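Local coordinates for DUF4973 domain-containing protein (Bacteroides thetaiotaomicron, PDB 4QNI) that is of unknown function but probably serves as an auxiliary nutrient-binding protein, built from two domains rich in beta strands, at residues 127-141 against 157-169. Sequence-based numbering, arbitrary orientation.
Sequences FRNIDMSEKWVLPLQ and DYAKAILRIFPFN. With EDO (1,2-ethanediol), chain I.
Leu138 and Leu163 exchange two backbone hydrogen bonds (Leu138 N to Leu163 O, 2.8 Å), and Leu140 and Ala161 do the same. On the N-terminal side of Val137 the strands part, and the bond from Ile165 N to Trp136 O is weak. One water accepts a hydrogen bond from Arg164 NE and bridges to Trp136 O and Ile165 O. A second water joins Arg164 NH2 to Met132 O, 2.9 Å from the water. The buried guanidinium lies flat between Lys135 CB and, 3.6 Å above its opposite face, Phe166 CZ; Glu225 forms a salt bridge with it. Pro167 CG sits over the centre of the Phe127 ring as a CH-pi contact, 3.8 Å from the centroid, and the Ile165 side chain crosses that of Phe127 at about a right angle. Bent at chi2 and chi3 (-65° and -70°), selenomethionine Met132 brings CE to 3.5 Å from Pro167 CD. An alanine in place of Phe127 would probably leave Pro167 CG and Ile165 CG2 without their ring and open a gap beside them. Val137 CG1 packs tightly on Ile162 CG2, and Leu77 of helix 74-85 covers Val137. Strands 135-142 and 160-168 are antiparallel neighbours in a mixed sheet, consistent with the immunoglobulin-like E-set clan of the DUF4973 family.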
loop_
_atom_site.group_PDB
_atom_site.type_symbol
_atom_site.label_atom_id
_atom_site.label_comp_id
_atom_site.label_asym_id
_atom_site.label_seq_id
_atom_site.Cartn_x
_atom_site.Cartn_y
_atom_site.Cartn_z
ATOM N N PHE A 127 20.589 23.344 24.329
ATOM C CA PHE A 127 19.657 22.438 24.973
ATOM C C PHE A 127 19.682 22.561 26.494
ATOM O O PHE A 127 18.929 21.870 27.174
ATOM C CB PHE A 127 19.948 21.006 24.551
ATOM C CG PHE A 127 19.825 20.641 23.078
ATOM C CD1 PHE A 127 18.640 20.879 22.379
ATOM C CD2 PHE A 127 20.848 19.948 22.425
ATOM C CE1 PHE A 127 18.509 20.492 21.039
ATOM C CE2 PHE A 127 20.708 19.548 21.089
ATOM C CZ PHE A 127 19.534 19.802 20.412
ATOM N N ARG A 128 20.518 23.439 27.034
ATOM C CA ARG A 128 20.590 23.640 28.481
ATOM C C ARG A 128 19.211 23.934 29.086
ATOM O O ARG A 128 18.502 24.843 28.648
ATOM C CB ARG A 128 21.565 24.763 28.810
ATOM C CG ARG A 128 23.000 24.297 28.625
ATOM C CD ARG A 128 23.981 25.398 28.894
ATOM N NE ARG A 128 23.757 26.562 28.043
ATOM C CZ ARG A 128 24.297 27.758 28.246
ATOM N NH1 ARG A 128 25.093 27.965 29.290
ATOM N NH2 ARG A 128 24.058 28.750 27.405
ATOM N N ASN A 129 18.831 23.096 30.046
ATOM C CA ASN A 129 17.594 23.115 30.830
ATOM C C ASN A 129 16.346 22.859 30.012
ATOM O O ASN A 129 15.249 23.160 30.493
ATOM C CB ASN A 129 17.435 24.403 31.634
ATOM C CG ASN A 129 18.479 24.514 32.693
ATOM O OD1 ASN A 129 18.702 23.598 33.480
ATOM N ND2 ASN A 129 19.197 25.595 32.662
ATOM N N ILE A 130 16.483 22.258 28.804
ATOM C CA ILE A 130 15.305 21.953 28.002
ATOM C C ILE A 130 14.433 20.926 28.781
ATOM O O ILE A 130 14.961 20.046 29.480
ATOM C CB ILE A 130 15.673 21.479 26.567
ATOM C CG1 ILE A 130 14.483 21.685 25.600
ATOM C CG2 ILE A 130 16.248 20.013 26.525
ATOM C CD1 ILE A 130 14.799 21.476 24.121
ATOM N N ASP A 131 13.118 21.133 28.753
ATOM C CA ASP A 131 12.158 20.220 29.337
ATOM C C ASP A 131 11.610 19.418 28.172
ATOM O O ASP A 131 10.840 19.940 27.361
ATOM C CB ASP A 131 11.050 20.979 30.105
ATOM C CG ASP A 131 10.129 20.062 30.913
ATOM O OD1 ASP A 131 10.056 18.850 30.594
ATOM O OD2 ASP A 131 9.519 20.540 31.885
HETATM N N MSE A 132 12.059 18.174 28.044
HETATM C CA MSE A 132 11.681 17.307 26.931
HETATM C C MSE A 132 10.225 16.795 27.038
HETATM O O MSE A 132 9.741 16.142 26.101
HETATM C CB MSE A 132 12.690 16.163 26.761
HETATM C CG MSE A 132 14.046 16.647 26.214
HETATM SE SE MSE A 132 13.892 17.357 24.381
HETATM C CE MSE A 132 13.540 15.712 23.453
ATOM N N SER A 133 9.512 17.189 28.124
ATOM C CA SER A 133 8.080 16.929 28.363
ATOM C C SER A 133 7.261 17.609 27.292
ATOM O O SER A 133 6.188 17.142 26.923
ATOM C CB SER A 133 7.662 17.468 29.723
ATOM O OG SER A 133 7.618 16.367 30.599
ATOM N N GLU A 134 7.772 18.750 26.823
ATOM C CA GLU A 134 7.244 19.494 25.692
ATOM C C GLU A 134 7.745 18.749 24.503
ATOM O O GLU A 134 8.927 18.389 24.463
ATOM C CB GLU A 134 7.758 20.956 25.702
ATOM C CG GLU A 134 7.653 21.693 27.025
ATOM C CD GLU A 134 6.257 21.896 27.576
ATOM O OE1 GLU A 134 5.311 22.096 26.779
ATOM O OE2 GLU A 134 6.107 21.832 28.818
ATOM N N LYS A 135 6.888 18.435 23.560
ATOM C CA LYS A 135 7.336 17.650 22.402
ATOM C C LYS A 135 7.920 18.659 21.400
ATOM O O LYS A 135 7.260 19.033 20.429
ATOM C CB LYS A 135 6.145 16.826 21.861
ATOM C CG LYS A 135 5.587 15.799 22.883
ATOM C CD LYS A 135 4.112 15.396 22.639
ATOM C CE LYS A 135 3.834 14.808 21.272
ATOM N NZ LYS A 135 2.474 14.203 21.220
ATOM N N TRP A 136 9.120 19.199 21.736
ATOM C CA TRP A 136 9.788 20.273 20.995
ATOM C C TRP A 136 10.033 19.891 19.551
ATOM O O TRP A 136 10.622 18.854 19.269
ATOM C CB TRP A 136 11.098 20.700 21.659
ATOM C CG TRP A 136 10.906 21.405 22.983
ATOM C CD1 TRP A 136 11.263 20.940 24.214
ATOM C CD2 TRP A 136 10.296 22.692 23.201
ATOM N NE1 TRP A 136 10.965 21.879 25.177
ATOM C CE2 TRP A 136 10.368 22.960 24.583
ATOM C CE3 TRP A 136 9.743 23.671 22.353
ATOM C CZ2 TRP A 136 9.881 24.154 25.144
ATOM C CZ3 TRP A 136 9.263 24.851 22.908
ATOM C CH2 TRP A 136 9.332 25.081 24.287
ATOM N N VAL A 137 9.585 20.756 18.650
ATOM C CA VAL A 137 9.702 20.593 17.213
ATOM C C VAL A 137 10.227 21.910 16.612
ATOM O O VAL A 137 9.797 22.995 17.037
ATOM C CB VAL A 137 8.286 20.204 16.649
ATOM C CG1 VAL A 137 8.040 20.728 15.248
ATOM C CG2 VAL A 137 8.069 18.708 16.696
ATOM N N LEU A 138 11.090 21.815 15.585
ATOM C CA LEU A 138 11.539 23.007 14.890
ATOM C C LEU A 138 10.886 23.007 13.510
ATOM O O LEU A 138 11.285 22.190 12.672
ATOM C CB LEU A 138 13.080 23.074 14.806
ATOM C CG LEU A 138 13.669 24.295 14.084
ATOM C CD1 LEU A 138 13.295 25.591 14.804
ATOM C CD2 LEU A 138 15.207 24.149 13.930
ATOM N N PRO A 139 9.856 23.870 13.256
ATOM C CA PRO A 139 9.196 23.859 11.931
ATOM C C PRO A 139 9.841 24.852 10.939
ATOM O O PRO A 139 9.955 26.026 11.245
ATOM C CB PRO A 139 7.756 24.238 12.273
ATOM C CG PRO A 139 7.872 25.164 13.509
ATOM C CD PRO A 139 9.231 24.867 14.158
ATOM N N LEU A 140 10.260 24.371 9.753
ATOM C CA LEU A 140 10.944 25.185 8.739
ATOM C C LEU A 140 10.328 25.027 7.374
ATOM O O LEU A 140 9.766 23.989 7.067
ATOM C CB LEU A 140 12.454 24.796 8.624
ATOM C CG LEU A 140 13.284 24.821 9.915
ATOM C CD1 LEU A 140 14.540 24.006 9.769
ATOM C CD2 LEU A 140 13.612 26.229 10.313
ATOM N N GLN A 141 10.516 26.029 6.517
ATOM C CA GLN A 141 10.047 25.973 5.141
ATOM C C GLN A 141 11.036 26.648 4.214
ATOM O O GLN A 141 11.750 27.568 4.625
ATOM C CB GLN A 141 8.652 26.629 5.006
ATOM C CG GLN A 141 8.645 28.104 5.388
ATOM C CD GLN A 141 7.302 28.791 5.299
ATOM O OE1 GLN A 141 6.940 29.600 6.169
ATOM N NE2 GLN A 141 6.561 28.540 4.230
ATOM N N ASP A 157 5.089 19.043 0.924
ATOM C CA ASP A 157 5.638 18.047 1.850
ATOM C C ASP A 157 7.198 17.993 1.786
ATOM O O ASP A 157 7.829 17.687 2.802
ATOM C CB ASP A 157 5.022 16.664 1.505
ATOM C CG ASP A 157 5.590 15.451 2.234
ATOM O OD1 ASP A 157 5.627 15.471 3.496
ATOM O OD2 ASP A 157 5.941 14.460 1.550
ATOM N N TYR A 158 7.797 18.297 0.603
ATOM C CA TYR A 158 9.248 18.300 0.341
ATOM C C TYR A 158 9.897 19.637 0.666
ATOM O O TYR A 158 11.062 19.670 1.022
ATOM C CB TYR A 158 9.545 17.963 -1.137
ATOM C CG TYR A 158 9.403 16.513 -1.558
ATOM C CD1 TYR A 158 8.996 15.536 -0.654
ATOM C CD2 TYR A 158 9.661 16.121 -2.868
ATOM C CE1 TYR A 158 8.863 14.202 -1.038
ATOM C CE2 TYR A 158 9.519 14.793 -3.269
ATOM C CZ TYR A 158 9.116 13.836 -2.352
ATOM O OH TYR A 158 8.973 12.525 -2.746
ATOM N N ALA A 159 9.153 20.743 0.510
ATOM C CA ALA A 159 9.624 22.102 0.779
ATOM C C ALA A 159 9.417 22.501 2.254
ATOM O O ALA A 159 9.719 23.630 2.634
ATOM C CB ALA A 159 8.916 23.075 -0.143
ATOM N N LYS A 160 8.956 21.558 3.087
ATOM C CA LYS A 160 8.688 21.785 4.502
ATOM C C LYS A 160 9.307 20.707 5.363
ATOM O O LYS A 160 9.300 19.541 4.991
ATOM C CB LYS A 160 7.168 21.882 4.748
ATOM C CG LYS A 160 6.666 23.303 4.505
ATOM C CD LYS A 160 5.271 23.345 3.969
ATOM C CE LYS A 160 4.692 24.735 3.961
ATOM N NZ LYS A 160 5.579 25.733 3.297
ATOM N N ALA A 161 9.861 21.108 6.507
ATOM C CA ALA A 161 10.510 20.209 7.446
ATOM C C ALA A 161 10.013 20.488 8.889
ATOM O O ALA A 161 10.303 21.551 9.450
ATOM C CB ALA A 161 12.036 20.370 7.357
ATOM N N ILE A 162 9.250 19.545 9.466
ATOM C CA ILE A 162 8.754 19.616 10.832
ATOM C C ILE A 162 9.660 18.673 11.606
ATOM O O ILE A 162 9.500 17.455 11.523
ATOM C CB ILE A 162 7.244 19.282 10.911
ATOM C CG1 ILE A 162 6.377 20.147 9.960
ATOM C CG2 ILE A 162 6.720 19.335 12.337
ATOM C CD1 ILE A 162 6.604 21.736 9.923
ATOM N N LEU A 163 10.706 19.239 12.262
ATOM C CA LEU A 163 11.730 18.418 12.897
ATOM C C LEU A 163 11.541 18.213 14.396
ATOM O O LEU A 163 11.730 19.132 15.191
ATOM C CB LEU A 163 13.164 18.938 12.623
ATOM C CG LEU A 163 13.503 19.433 11.194
ATOM C CD1 LEU A 163 14.802 20.239 11.182
ATOM C CD2 LEU A 163 13.505 18.282 10.165
ATOM N N ARG A 164 11.189 16.979 14.774
ATOM C CA ARG A 164 11.126 16.593 16.170
ATOM C C ARG A 164 12.561 16.417 16.600
ATOM O O ARG A 164 13.253 15.503 16.103
ATOM C CB ARG A 164 10.298 15.314 16.401
ATOM C CG ARG A 164 10.343 14.833 17.854
ATOM C CD ARG A 164 9.333 15.558 18.724
ATOM N NE ARG A 164 9.430 15.184 20.137
ATOM C CZ ARG A 164 8.729 14.216 20.727
ATOM N NH1 ARG A 164 7.924 13.441 20.017
ATOM N NH2 ARG A 164 8.862 13.992 22.024
ATOM N N ILE A 165 13.043 17.368 17.410
ATOM C CA ILE A 165 14.436 17.332 17.829
ATOM C C ILE A 165 14.602 16.511 19.058
ATOM O O ILE A 165 13.992 16.802 20.106
ATOM C CB ILE A 165 15.015 18.757 18.063
ATOM C CG1 ILE A 165 14.817 19.685 16.822
ATOM C CG2 ILE A 165 16.472 18.689 18.545
ATOM C CD1 ILE A 165 15.439 19.235 15.570
ATOM N N PHE A 166 15.464 15.515 18.953
ATOM C CA PHE A 166 15.858 14.745 20.126
ATOM C C PHE A 166 17.336 14.967 20.449
ATOM O O PHE A 166 18.187 14.394 19.763
ATOM C CB PHE A 166 15.611 13.230 19.972
ATOM C CG PHE A 166 14.169 12.815 19.965
ATOM C CD1 PHE A 166 13.398 12.902 21.122
ATOM C CD2 PHE A 166 13.571 12.355 18.802
ATOM C CE1 PHE A 166 12.051 12.524 21.109
ATOM C CE2 PHE A 166 12.230 11.970 18.799
ATOM C CZ PHE A 166 11.480 12.067 19.947
ATOM N N PRO A 167 17.682 15.738 21.496
ATOM C CA PRO A 167 19.072 15.693 21.980
ATOM C C PRO A 167 19.397 14.269 22.448
ATOM O O PRO A 167 18.504 13.546 22.909
ATOM C CB PRO A 167 19.072 16.634 23.194
ATOM C CG PRO A 167 17.770 17.300 23.187
ATOM C CD PRO A 167 16.816 16.450 22.448
ATOM N N PHE A 168 20.634 13.847 22.335
ATOM C CA PHE A 168 20.961 12.542 22.885
ATOM C C PHE A 168 22.242 12.621 23.667
ATOM O O PHE A 168 23.148 13.352 23.276
ATOM C CB PHE A 168 21.027 11.432 21.822
ATOM C CG PHE A 168 22.101 11.548 20.769
ATOM C CD1 PHE A 168 23.365 10.988 20.972
ATOM C CD2 PHE A 168 21.834 12.155 19.543
ATOM C CE1 PHE A 168 24.354 11.082 19.983
ATOM C CE2 PHE A 168 22.817 12.221 18.544
ATOM C CZ PHE A 168 24.059 11.670 18.767
ATOM N N ASN A 169 22.316 11.865 24.763
ATOM C CA ASN A 169 23.522 11.694 25.547
ATOM C C ASN A 169 23.857 10.187 25.443
ATOM O O ASN A 169 23.255 9.493 24.611
ATOM C CB ASN A 169 23.338 12.218 26.988
ATOM C CG ASN A 169 22.277 11.507 27.807
ATOM O OD1 ASN A 169 21.808 10.421 27.467
ATOM N ND2 ASN A 169 21.832 12.134 28.883
HETATM C C1 EDO I . 27.177 14.502 25.275
HETATM O O1 EDO I . 26.841 13.842 26.486
HETATM C C2 EDO I . 26.096 14.323 24.174
HETATM O O2 EDO I . 26.259 13.093 23.455
HETATM O O HOH W 1 10.345 15.997 23.296
HETATM O O HOH W 2 11.423 16.954 21.141
#